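Local coordinates for GH26A (PDB 6Q75), which probably hydrolyses beta-linked polysaccharides, most likely mannans, as a family 26 glycoside hydrolase, at residues A73-W81 and A103-V111; L171-N179 and F194-L205. All coordinates share one frame; numbering follows the deposited sequence.

Contact 1 (A73-W81 and A103-V111); sequences AVWGTDFYW and AIVTLMWHV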
loop_
_atom_site.group_PDB
_atom_site.type_symbol
_atom_site.label_atom_id
_atom_site.label_comp_id
_atom_site.label_asym_id
_atom_site.label_seq_id
_atom_site.Cartn_x
_atom_site.Cartn_y
_atom_site.Cartn_z
ATOM N N ALA A 73 1.129 -2.168 -14.949
ATOM C CA ALA A 73 0.066 -3.099 -14.564
ATOM C C ALA A 73 -0.668 -2.616 -13.321
ATOM O O ALA A 73 -1.874 -2.846 -13.187
ATOM C CB ALA A 73 0.629 -4.499 -14.317
ATOM N N VAL A 74 0.046 -1.986 -12.387
ATOM C CA VAL A 74 -0.530 -1.573 -11.110
ATOM C C VAL A 74 -0.620 -0.055 -11.076
ATOM O O VAL A 74 0.367 0.649 -11.341
ATOM C CB VAL A 74 0.277 -2.114 -9.917
ATOM C CG1 VAL A 74 -0.192 -1.498 -8.608
ATOM C CG2 VAL A 74 0.179 -3.649 -9.865
ATOM N N TRP A 75 -1.812 0.438 -10.727
ATOM C CA TRP A 75 -2.140 1.850 -10.625
ATOM C C TRP A 75 -2.370 2.154 -9.152
ATOM O O TRP A 75 -3.170 1.466 -8.508
ATOM C CB TRP A 75 -3.413 2.148 -11.431
ATOM C CG TRP A 75 -3.989 3.551 -11.289
ATOM C CD1 TRP A 75 -3.680 4.633 -12.064
ATOM C CD2 TRP A 75 -4.964 4.008 -10.333
ATOM N NE1 TRP A 75 -4.397 5.732 -11.660
ATOM C CE2 TRP A 75 -5.190 5.380 -10.595
ATOM C CE3 TRP A 75 -5.673 3.392 -9.292
ATOM C CZ2 TRP A 75 -6.090 6.149 -9.859
ATOM C CZ3 TRP A 75 -6.574 4.173 -8.544
ATOM C CH2 TRP A 75 -6.772 5.532 -8.840
ATOM N N GLY A 76 -1.691 3.162 -8.623
ATOM C CA GLY A 76 -1.830 3.511 -7.212
ATOM C C GLY A 76 -2.096 4.981 -6.955
ATOM O O GLY A 76 -1.578 5.848 -7.655
ATOM N N THR A 77 -2.949 5.248 -5.970
ATOM C CA THR A 77 -3.001 6.601 -5.412
ATOM C C THR A 77 -3.349 6.468 -3.930
ATOM O O THR A 77 -3.158 5.397 -3.337
ATOM C CB THR A 77 -3.926 7.538 -6.228
ATOM O OG1 THR A 77 -3.726 8.908 -5.791
ATOM C CG2 THR A 77 -5.404 7.150 -6.117
ATOM N N ASP A 78 -3.794 7.576 -3.318
ATOM C CA ASP A 78 -3.724 7.782 -1.871
ATOM C C ASP A 78 -4.938 8.596 -1.446
ATOM O O ASP A 78 -5.288 9.579 -2.110
ATOM C CB ASP A 78 -2.392 8.504 -1.566
ATOM C CG ASP A 78 -2.154 8.869 -0.099
ATOM O OD1 ASP A 78 -2.922 8.547 0.837
ATOM O OD2 ASP A 78 -1.064 9.463 0.118
ATOM N N PHE A 79 -5.588 8.181 -0.360
ATOM C CA PHE A 79 -6.762 8.888 0.130
ATOM C C PHE A 79 -6.419 10.156 0.916
ATOM O O PHE A 79 -7.331 10.847 1.389
ATOM C CB PHE A 79 -7.602 7.953 0.999
ATOM C CG PHE A 79 -8.564 7.095 0.218
ATOM C CD1 PHE A 79 -9.780 7.612 -0.232
ATOM C CD2 PHE A 79 -8.278 5.763 -0.036
ATOM C CE1 PHE A 79 -10.673 6.835 -0.950
ATOM C CE2 PHE A 79 -9.185 4.953 -0.745
ATOM C CZ PHE A 79 -10.389 5.496 -1.199
ATOM N N TYR A 80 -5.134 10.479 1.046
ATOM C CA TYR A 80 -4.680 11.635 1.813
ATOM C C TYR A 80 -5.530 12.880 1.571
ATOM O O TYR A 80 -5.549 13.438 0.469
ATOM C CB TYR A 80 -3.219 11.926 1.464
ATOM C CG TYR A 80 -2.542 12.983 2.307
ATOM C CD1 TYR A 80 -3.073 13.402 3.533
ATOM C CD2 TYR A 80 -1.337 13.540 1.896
ATOM C CE1 TYR A 80 -2.412 14.383 4.299
ATOM C CE2 TYR A 80 -0.693 14.505 2.646
ATOM C CZ TYR A 80 -1.221 14.918 3.845
ATOM O OH TYR A 80 -0.546 15.891 4.580
ATOM N N TRP A 81 -6.237 13.324 2.603
ATOM C CA TRP A 81 -7.031 14.543 2.515
ATOM C C TRP A 81 -6.127 15.691 2.951
ATOM O O TRP A 81 -6.103 16.107 4.109
ATOM C CB TRP A 81 -8.273 14.418 3.389
ATOM C CG TRP A 81 -9.238 15.499 3.281
ATOM C CD1 TRP A 81 -9.037 16.781 2.826
ATOM C CD2 TRP A 81 -10.598 15.425 3.690
ATOM N NE1 TRP A 81 -10.215 17.503 2.925
ATOM C CE2 TRP A 81 -11.180 16.689 3.456
ATOM C CE3 TRP A 81 -11.382 14.406 4.231
ATOM C CZ2 TRP A 81 -12.523 16.959 3.751
ATOM C CZ3 TRP A 81 -12.722 14.680 4.529
ATOM C CH2 TRP A 81 -13.269 15.944 4.278
ATOM N N ALA A 103 -6.142 -2.263 -15.417
ATOM C CA ALA A 103 -5.104 -2.103 -14.411
ATOM C C ALA A 103 -5.507 -2.765 -13.097
ATOM O O ALA A 103 -6.691 -2.986 -12.807
ATOM C CB ALA A 103 -4.828 -0.618 -14.149
ATOM N N ILE A 104 -4.503 -3.095 -12.303
ATOM C CA ILE A 104 -4.703 -3.585 -10.939
ATOM C C ILE A 104 -4.590 -2.385 -10.009
ATOM O O ILE A 104 -3.670 -1.578 -10.151
ATOM C CB ILE A 104 -3.683 -4.685 -10.594
ATOM C CG1 ILE A 104 -3.929 -5.935 -11.465
ATOM C CG2 ILE A 104 -3.741 -5.060 -9.126
ATOM C CD1 ILE A 104 -2.753 -6.911 -11.474
ATOM N N VAL A 105 -5.552 -2.224 -9.083
ATOM C CA VAL A 105 -5.678 -0.986 -8.308
ATOM C C VAL A 105 -5.090 -1.175 -6.918
ATOM O O VAL A 105 -5.443 -2.126 -6.211
ATOM C CB VAL A 105 -7.152 -0.554 -8.191
ATOM C CG1 VAL A 105 -7.311 0.569 -7.114
ATOM C CG2 VAL A 105 -7.689 -0.136 -9.524
ATOM N N THR A 106 -4.228 -0.240 -6.490
ATOM C CA THR A 106 -3.783 -0.205 -5.102
ATOM C C THR A 106 -4.057 1.174 -4.503
ATOM O O THR A 106 -3.935 2.195 -5.182
ATOM C CB THR A 106 -2.276 -0.587 -4.949
ATOM O OG1 THR A 106 -1.944 -0.619 -3.554
ATOM C CG2 THR A 106 -1.326 0.377 -5.696
ATOM N N LEU A 107 -4.494 1.192 -3.241
ATOM C CA LEU A 107 -4.818 2.441 -2.552
ATOM C C LEU A 107 -4.191 2.440 -1.164
ATOM O O LEU A 107 -4.148 1.404 -0.488
ATOM C CB LEU A 107 -6.350 2.632 -2.438
ATOM C CG LEU A 107 -7.023 2.761 -3.814
ATOM C CD1 LEU A 107 -8.557 2.728 -3.660
ATOM C CD2 LEU A 107 -6.572 4.043 -4.532
ATOM N N MET A 108 -3.664 3.600 -0.768
ATOM C CA MET A 108 -3.114 3.838 0.559
ATOM C C MET A 108 -3.859 5.012 1.201
ATOM O O MET A 108 -4.817 5.556 0.634
ATOM C CB MET A 108 -1.607 4.116 0.486
ATOM C CG MET A 108 -1.289 5.391 -0.292
ATOM S SD MET A 108 0.473 5.587 -0.636
ATOM C CE MET A 108 1.150 5.557 1.031
ATOM N N TRP A 109 -3.384 5.430 2.374
ATOM C CA TRP A 109 -4.154 6.387 3.166
ATOM C C TRP A 109 -3.274 7.113 4.170
ATOM O O TRP A 109 -3.274 6.773 5.359
ATOM C CB TRP A 109 -5.302 5.669 3.875
ATOM C CG TRP A 109 -6.264 6.571 4.643
ATOM C CD1 TRP A 109 -6.576 7.879 4.369
ATOM C CD2 TRP A 109 -6.981 6.229 5.839
ATOM N NE1 TRP A 109 -7.497 8.355 5.306
ATOM C CE2 TRP A 109 -7.733 7.366 6.224
ATOM C CE3 TRP A 109 -7.072 5.063 6.608
ATOM C CZ2 TRP A 109 -8.587 7.370 7.358
ATOM C CZ3 TRP A 109 -7.901 5.075 7.740
ATOM C CH2 TRP A 109 -8.635 6.225 8.101
ATOM N N HIS A 110 -2.496 8.093 3.720
ATOM C CA HIS A 110 -1.970 9.050 4.688
ATOM C C HIS A 110 -3.151 9.743 5.368
ATOM O O HIS A 110 -4.136 10.121 4.721
ATOM C CB HIS A 110 -1.087 10.097 4.036
ATOM C CG HIS A 110 0.245 9.582 3.589
ATOM N ND1 HIS A 110 0.534 9.327 2.266
ATOM C CD2 HIS A 110 1.374 9.302 4.287
ATOM C CE1 HIS A 110 1.791 8.920 2.164
ATOM N NE2 HIS A 110 2.326 8.904 3.375
ATOM N N VAL A 111 -3.045 9.898 6.678
ATOM C CA VAL A 111 -4.114 10.474 7.479
ATOM C C VAL A 111 -3.503 11.128 8.713
ATOM O O VAL A 111 -2.494 10.660 9.253
ATOM C CB VAL A 111 -5.138 9.373 7.817
ATOM C CG1 VAL A 111 -4.507 8.300 8.706
ATOM C CG2 VAL A 111 -6.398 9.994 8.453
HETATM O O HOH W 1 -6.324 11.773 4.922
#

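Contact 2 (L171-N179 and F194-L205); sequences LWRPYHEMN and FVKLWKQLYDRL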
loop_
_atom_site.group_PDB
_atom_site.type_symbol
_atom_site.label_atom_id
_atom_site.label_comp_id
_atom_site.label_asym_id
_atom_site.label_seq_id
_atom_site.Cartn_x
_atom_site.Cartn_y
_atom_site.Cartn_z
ATOM N N LEU A 171 -5.796 -3.553 -3.695
ATOM C CA LEU A 171 -4.639 -3.809 -2.847
ATOM C C LEU A 171 -4.566 -2.683 -1.820
ATOM O O LEU A 171 -4.076 -1.585 -2.114
ATOM C CB LEU A 171 -3.357 -3.874 -3.691
ATOM C CG LEU A 171 -3.366 -5.021 -4.704
ATOM C CD1 LEU A 171 -2.199 -4.844 -5.704
ATOM C CD2 LEU A 171 -3.251 -6.393 -4.017
ATOM N N TRP A 172 -5.079 -2.935 -0.606
ATOM C CA TRP A 172 -5.299 -1.904 0.402
ATOM C C TRP A 172 -4.116 -1.876 1.368
ATOM O O TRP A 172 -3.801 -2.901 1.976
ATOM C CB TRP A 172 -6.616 -2.230 1.123
ATOM C CG TRP A 172 -6.959 -1.447 2.323
ATOM C CD1 TRP A 172 -7.229 -1.941 3.571
ATOM C CD2 TRP A 172 -7.131 -0.026 2.406
ATOM N NE1 TRP A 172 -7.533 -0.910 4.438
ATOM C CE2 TRP A 172 -7.497 0.272 3.746
ATOM C CE3 TRP A 172 -7.010 1.024 1.481
ATOM C CZ2 TRP A 172 -7.735 1.572 4.192
ATOM C CZ3 TRP A 172 -7.224 2.327 1.928
ATOM C CH2 TRP A 172 -7.614 2.582 3.278
ATOM N N ARG A 173 -3.413 -0.719 1.471
ATOM C CA ARG A 173 -2.174 -0.615 2.248
ATOM C C ARG A 173 -2.309 0.502 3.286
ATOM O O ARG A 173 -1.792 1.609 3.106
ATOM C CB ARG A 173 -0.948 -0.402 1.335
ATOM C CG ARG A 173 -1.089 -1.004 -0.079
ATOM C CD ARG A 173 0.273 -1.032 -0.790
ATOM N NE ARG A 173 1.001 0.236 -0.617
ATOM C CZ ARG A 173 0.734 1.343 -1.308
ATOM N NH1 ARG A 173 1.433 2.448 -1.072
ATOM N NH2 ARG A 173 -0.246 1.362 -2.217
ATOM N N PRO A 174 -3.062 0.266 4.365
ATOM C CA PRO A 174 -3.220 1.287 5.406
ATOM C C PRO A 174 -2.053 1.349 6.396
ATOM O O PRO A 174 -1.380 0.355 6.680
ATOM C CB PRO A 174 -4.511 0.836 6.112
ATOM C CG PRO A 174 -4.393 -0.713 6.065
ATOM C CD PRO A 174 -3.696 -1.013 4.697
ATOM N N TYR A 175 -1.862 2.538 6.968
ATOM C CA TYR A 175 -0.925 2.758 8.078
ATOM C C TYR A 175 0.459 2.196 7.735
ATOM O O TYR A 175 1.061 1.435 8.496
ATOM C CB TYR A 175 -1.440 2.155 9.369
ATOM C CG TYR A 175 -2.746 2.764 9.850
ATOM C CD1 TYR A 175 -2.883 4.150 10.023
ATOM C CD2 TYR A 175 -3.837 1.959 10.143
ATOM C CE1 TYR A 175 -4.091 4.714 10.471
ATOM C CE2 TYR A 175 -5.046 2.518 10.611
ATOM C CZ TYR A 175 -5.158 3.888 10.757
ATOM O OH TYR A 175 -6.354 4.437 11.203
ATOM N N HIS A 176 0.930 2.565 6.558
ATOM C CA HIS A 176 2.159 2.035 5.990
ATOM C C HIS A 176 3.392 2.589 6.716
ATOM O O HIS A 176 3.331 3.583 7.447
ATOM C CB HIS A 176 2.233 2.386 4.504
ATOM C CG HIS A 176 2.223 3.864 4.275
ATOM N ND1 HIS A 176 1.146 4.652 4.607
ATOM C CD2 HIS A 176 3.184 4.704 3.831
ATOM C CE1 HIS A 176 1.427 5.917 4.340
ATOM N NE2 HIS A 176 2.659 5.972 3.856
ATOM N N GLU A 177 4.529 1.916 6.517
ATOM C CA GLU A 177 5.806 2.323 7.143
ATOM C C GLU A 177 5.672 2.410 8.671
ATOM O O GLU A 177 6.293 3.243 9.340
ATOM C CB GLU A 177 6.317 3.638 6.535
ATOM C CG GLU A 177 6.701 3.442 5.042
ATOM C CD GLU A 177 7.226 4.703 4.329
ATOM O OE1 GLU A 177 7.390 5.778 4.963
ATOM O OE2 GLU A 177 7.516 4.599 3.115
ATOM N N MET A 178 4.905 1.480 9.235
ATOM C CA MET A 178 4.571 1.542 10.655
ATOM C C MET A 178 5.748 1.195 11.551
ATOM O O MET A 178 5.686 1.474 12.757
ATOM C CB MET A 178 3.398 0.601 10.938
ATOM C CG MET A 178 3.766 -0.895 10.946
ATOM S SD MET A 178 4.205 -1.596 9.329
ATOM C CE MET A 178 2.657 -1.639 8.460
ATOM N N ASN A 179 6.820 0.605 10.996
ATOM C CA ASN A 179 8.013 0.354 11.793
ATOM C C ASN A 179 8.918 1.573 11.849
ATOM O O ASN A 179 9.895 1.570 12.608
ATOM C CB ASN A 179 8.782 -0.875 11.264
ATOM C CG ASN A 179 9.174 -0.747 9.796
ATOM O OD1 ASN A 179 8.453 -0.158 8.998
ATOM N ND2 ASN A 179 10.344 -1.303 9.438
ATOM N N PHE A 194 0.789 -1.060 17.555
ATOM C CA PHE A 194 0.302 -1.016 16.182
ATOM C C PHE A 194 -0.647 -2.165 15.886
ATOM O O PHE A 194 -1.638 -1.982 15.169
ATOM C CB PHE A 194 1.468 -1.065 15.194
ATOM C CG PHE A 194 1.022 -0.989 13.769
ATOM C CD1 PHE A 194 0.673 0.232 13.215
ATOM C CD2 PHE A 194 0.891 -2.137 13.000
ATOM C CE1 PHE A 194 0.247 0.318 11.879
ATOM C CE2 PHE A 194 0.452 -2.071 11.672
ATOM C CZ PHE A 194 0.128 -0.851 11.120
ATOM N N VAL A 195 -0.342 -3.363 16.389
ATOM C CA VAL A 195 -1.142 -4.516 15.965
ATOM C C VAL A 195 -2.587 -4.334 16.398
ATOM O O VAL A 195 -3.503 -4.860 15.754
ATOM C CB VAL A 195 -0.565 -5.850 16.480
ATOM C CG1 VAL A 195 0.843 -6.079 15.905
ATOM C CG2 VAL A 195 -0.593 -5.928 17.995
ATOM N N LYS A 196 -2.817 -3.572 17.474
ATOM C CA LYS A 196 -4.188 -3.349 17.924
ATOM C C LYS A 196 -4.899 -2.327 17.042
ATOM O O LYS A 196 -6.111 -2.453 16.804
ATOM C CB LYS A 196 -4.190 -2.912 19.392
ATOM C CG LYS A 196 -5.601 -2.823 19.995
ATOM C CD LYS A 196 -5.592 -2.305 21.423
ATOM C CE LYS A 196 -6.849 -2.780 22.175
ATOM N NZ LYS A 196 -6.770 -2.612 23.663
ATOM N N LEU A 197 -4.169 -1.319 16.544
ATOM C CA LEU A 197 -4.736 -0.418 15.548
ATOM C C LEU A 197 -5.093 -1.171 14.268
ATOM O O LEU A 197 -6.170 -0.969 13.699
ATOM C CB LEU A 197 -3.760 0.729 15.241
ATOM C CG LEU A 197 -4.146 1.642 14.066
ATOM C CD1 LEU A 197 -5.514 2.292 14.363
ATOM C CD2 LEU A 197 -3.074 2.744 13.795
ATOM N N TRP A 198 -4.189 -2.029 13.787
ATOM C CA TRP A 198 -4.462 -2.788 12.572
ATOM C C TRP A 198 -5.741 -3.605 12.717
ATOM O O TRP A 198 -6.616 -3.591 11.837
ATOM C CB TRP A 198 -3.280 -3.701 12.269
ATOM C CG TRP A 198 -3.413 -4.469 10.988
ATOM C CD1 TRP A 198 -4.035 -5.672 10.796
ATOM C CD2 TRP A 198 -2.902 -4.073 9.716
ATOM N NE1 TRP A 198 -3.930 -6.050 9.471
ATOM C CE2 TRP A 198 -3.240 -5.082 8.792
ATOM C CE3 TRP A 198 -2.192 -2.953 9.267
ATOM C CZ2 TRP A 198 -2.885 -5.010 7.446
ATOM C CZ3 TRP A 198 -1.850 -2.882 7.925
ATOM C CH2 TRP A 198 -2.209 -3.897 7.034
ATOM N N LYS A 199 -5.874 -4.318 13.838
ATOM C CA LYS A 199 -7.043 -5.173 14.023
ATOM C C LYS A 199 -8.319 -4.360 14.178
ATOM O O LYS A 199 -9.389 -4.795 13.733
ATOM C CB LYS A 199 -6.838 -6.075 15.234
ATOM C CG LYS A 199 -5.667 -7.051 15.097
ATOM C CD LYS A 199 -5.414 -7.690 16.441
ATOM C CE LYS A 199 -4.001 -8.207 16.611
ATOM N NZ LYS A 199 -3.854 -8.642 18.039
ATOM N N GLN A 200 -8.227 -3.182 14.799
ATOM C CA GLN A 200 -9.402 -2.322 14.944
ATOM C C GLN A 200 -9.863 -1.794 13.589
ATOM O O GLN A 200 -11.070 -1.726 13.309
ATOM C CB GLN A 200 -9.099 -1.165 15.902
ATOM C CG GLN A 200 -10.320 -0.353 16.316
ATOM C CD GLN A 200 -9.974 0.670 17.395
ATOM O OE1 GLN A 200 -9.858 1.873 17.127
ATOM N NE2 GLN A 200 -9.766 0.190 18.599
ATOM N N LEU A 201 -8.918 -1.398 12.737
ATOM C CA LEU A 201 -9.289 -0.981 11.392
ATOM C C LEU A 201 -9.873 -2.157 10.619
ATOM O O LEU A 201 -10.856 -2.006 9.885
ATOM C CB LEU A 201 -8.067 -0.414 10.657
ATOM C CG LEU A 201 -8.373 0.082 9.230
ATOM C CD1 LEU A 201 -9.182 1.360 9.300
ATOM C CD2 LEU A 201 -7.087 0.360 8.440
ATOM N N TYR A 202 -9.266 -3.335 10.769
ATOM C CA TYR A 202 -9.752 -4.516 10.065
ATOM C C TYR A 202 -11.191 -4.804 10.460
ATOM O O TYR A 202 -12.057 -5.005 9.599
ATOM C CB TYR A 202 -8.844 -5.706 10.372
ATOM C CG TYR A 202 -9.160 -6.930 9.551
ATOM C CD1 TYR A 202 -10.214 -7.752 9.906
ATOM C CD2 TYR A 202 -8.399 -7.270 8.428
ATOM C CE1 TYR A 202 -10.533 -8.870 9.179
ATOM C CE2 TYR A 202 -8.715 -8.416 7.683
ATOM C CZ TYR A 202 -9.779 -9.205 8.071
ATOM O OH TYR A 202 -10.139 -10.347 7.368
ATOM N N ASP A 203 -11.454 -4.819 11.767
ATOM C CA ASP A 203 -12.813 -5.048 12.247
ATOM C C ASP A 203 -13.779 -4.015 11.677
ATOM O O ASP A 203 -14.895 -4.362 11.266
ATOM C CB ASP A 203 -12.827 -5.043 13.781
ATOM C CG ASP A 203 -14.219 -5.265 14.368
ATOM O OD1 ASP A 203 -14.794 -6.370 14.208
ATOM O OD2 ASP A 203 -14.729 -4.324 15.009
ATOM N N ARG A 204 -13.397 -2.737 11.663
ATOM C CA ARG A 204 -14.361 -1.746 11.198
ATOM C C ARG A 204 -14.629 -1.898 9.707
ATOM O O ARG A 204 -15.763 -1.798 9.253
ATOM C CB ARG A 204 -13.889 -0.325 11.504
ATOM C CG ARG A 204 -14.976 0.700 11.113
ATOM C CD ARG A 204 -14.975 1.991 11.929
ATOM N NE ARG A 204 -16.235 2.726 11.746
ATOM C CZ ARG A 204 -17.305 2.612 12.534
ATOM N NH1 ARG A 204 -17.285 1.800 13.585
ATOM N NH2 ARG A 204 -18.403 3.319 12.283
ATOM N N LEU A 205 -13.594 -2.132 8.913
ATOM C CA LEU A 205 -13.830 -2.194 7.475
ATOM C C LEU A 205 -14.499 -3.499 7.059
ATOM O O LEU A 205 -15.469 -3.491 6.292
ATOM C CB LEU A 205 -12.507 -2.003 6.756
ATOM C CG LEU A 205 -11.918 -0.604 6.896
ATOM C CD1 LEU A 205 -10.685 -0.526 5.958
ATOM C CD2 LEU A 205 -12.916 0.466 6.509
#

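Contact 1 (A73-W81 and A103-V111)
One face of the Tyr80 ring is covered by the CB of His110, a CH-pi contact with the carbon 4.0 Å from the ring centroid, and a water lies in plane at its edge. The His110 ring is met at its edge: OD2 of Asp78 lies almost in its plane and takes a nearly straight hydrogen bond from ND1, 2.7 Å long. Val105 CG1 comes against the edge of the Trp75 indole at CE3, 3.9 Å away, the two side chains running alongside each other. Met108 O lies at the edge of the Phe79 ring. Trp109 keeps its CD1 against Phe79 CB, while Val111 CB sits over one face of the same indole, offset toward the rim.

The Asp78 carboxylate provides the side-chain hydrogen bonds across the contact. With CG anti to the backbone N (chi1 177°), it reaches toward residues 103-111 and grips His110 twice: OD2 holds ND1, and OD1 takes the backbone N of His110 on its syn side at 2.9 Å. From above the carboxylate plane, OD1 also receives Tyr80 N, closing an Asx turn, and these bonds fix its rotation.

Strands 74-78 and 104-108 are adjacent parallel strands of the (beta/alpha)8 barrel of this family, joined by a beta-alpha-beta crossover through helix 88-100. Backbone bonds alternate between them, from Ile104 N to Ala73 O (2.8 Å) as far as Phe79 N to Met108 O; Thr77 N to Thr106 O is weak. Trp75, Thr77, Val105 and Leu107 point to the face packed against the helices, and Thr77 CG2 lies 3.7 Å from Leu107 CD2. On the other face Thr106 CG2 rests 3.5 Å from Gly76 CA, where a CB would collide with it. Beyond the strands, the same water donates to His110 O and accepts from Trp81 N.

Contact 2 (L171-N179 and F194-L205)
Phe194 and Trp198, which both pack on residues 171-179, are tied together by one of the shortest polar bonds here, Trp198 N to Phe194 O at 2.9 Å in the first turn of the helix. The contact between the segments is made by van der Waals, CH-pi and Met-aromatic packing, without hydrogen bonds. Met178 folds across the Phe194 ring: CG, between the backbone N and the carbonyl carbon (chi1 75°), is set over the centre of one face, 3.5 Å from the centroid, and the bends at chi2 and chi3 fold the sulfur and CE back along the ring, the sulfur placed obliquely in a Met-aromatic contact. Tyr175 CB meets the same ring at its edge, 3.5 Å from CE1. Putting an alanine at Phe194 would probably strip Met178 of the surface it folds on and open a gap beside Tyr175 CB.

One turn on, Leu197 CD2 stands over the centre of the Tyr175 ring, 3.6 Å from its centroid. The phenol OH is hydrogen-bonded to Trp149 NE1. Leu201 CD2 touches both Pro174 CB, at 3.5 Å, and Tyr175 CE2. Pro174 is also touched by Trp198, whose CZ3 lies 3.8 Å from the proline CG, the two side chains at about a right angle. At the far end, Leu205 CD1 comes within 3.5 Å of Trp172 NE1.

Strand 170-173 is thereby joined to the helix that follows it in the (beta/alpha)8 barrel. Helix 144-165 packs alongside through Trp149 on Leu197 and Val153 on Leu201, Trp198 NE1 bonds to Tyr243 O, and strand 214-221 meets Met178 through Trp218.

In the fold
Moving from the N terminus, contact 1 closes first: the chain leaves strand 74-78, passes through helix 88-100 and returns as strand 104-108. Helix 144-165 then leads to strand 170-173, and contact 2 closes the long helix-free loop between that strand's end and helix 194-208. The two are in series, neither nested nor crossed, with centres about 15 Å apart. They meet because strands 104-108 and 170-173 are neighbours in the barrel: Thr106 OG1 probably hydrogen-bonds Leu171 O at 2.7 Å. Beyond the C-terminal ends of these strands, His110 and His176 pack edge-to-face beside a Tris molecule, probably from the crystallisation liquor, that may mark a pocket.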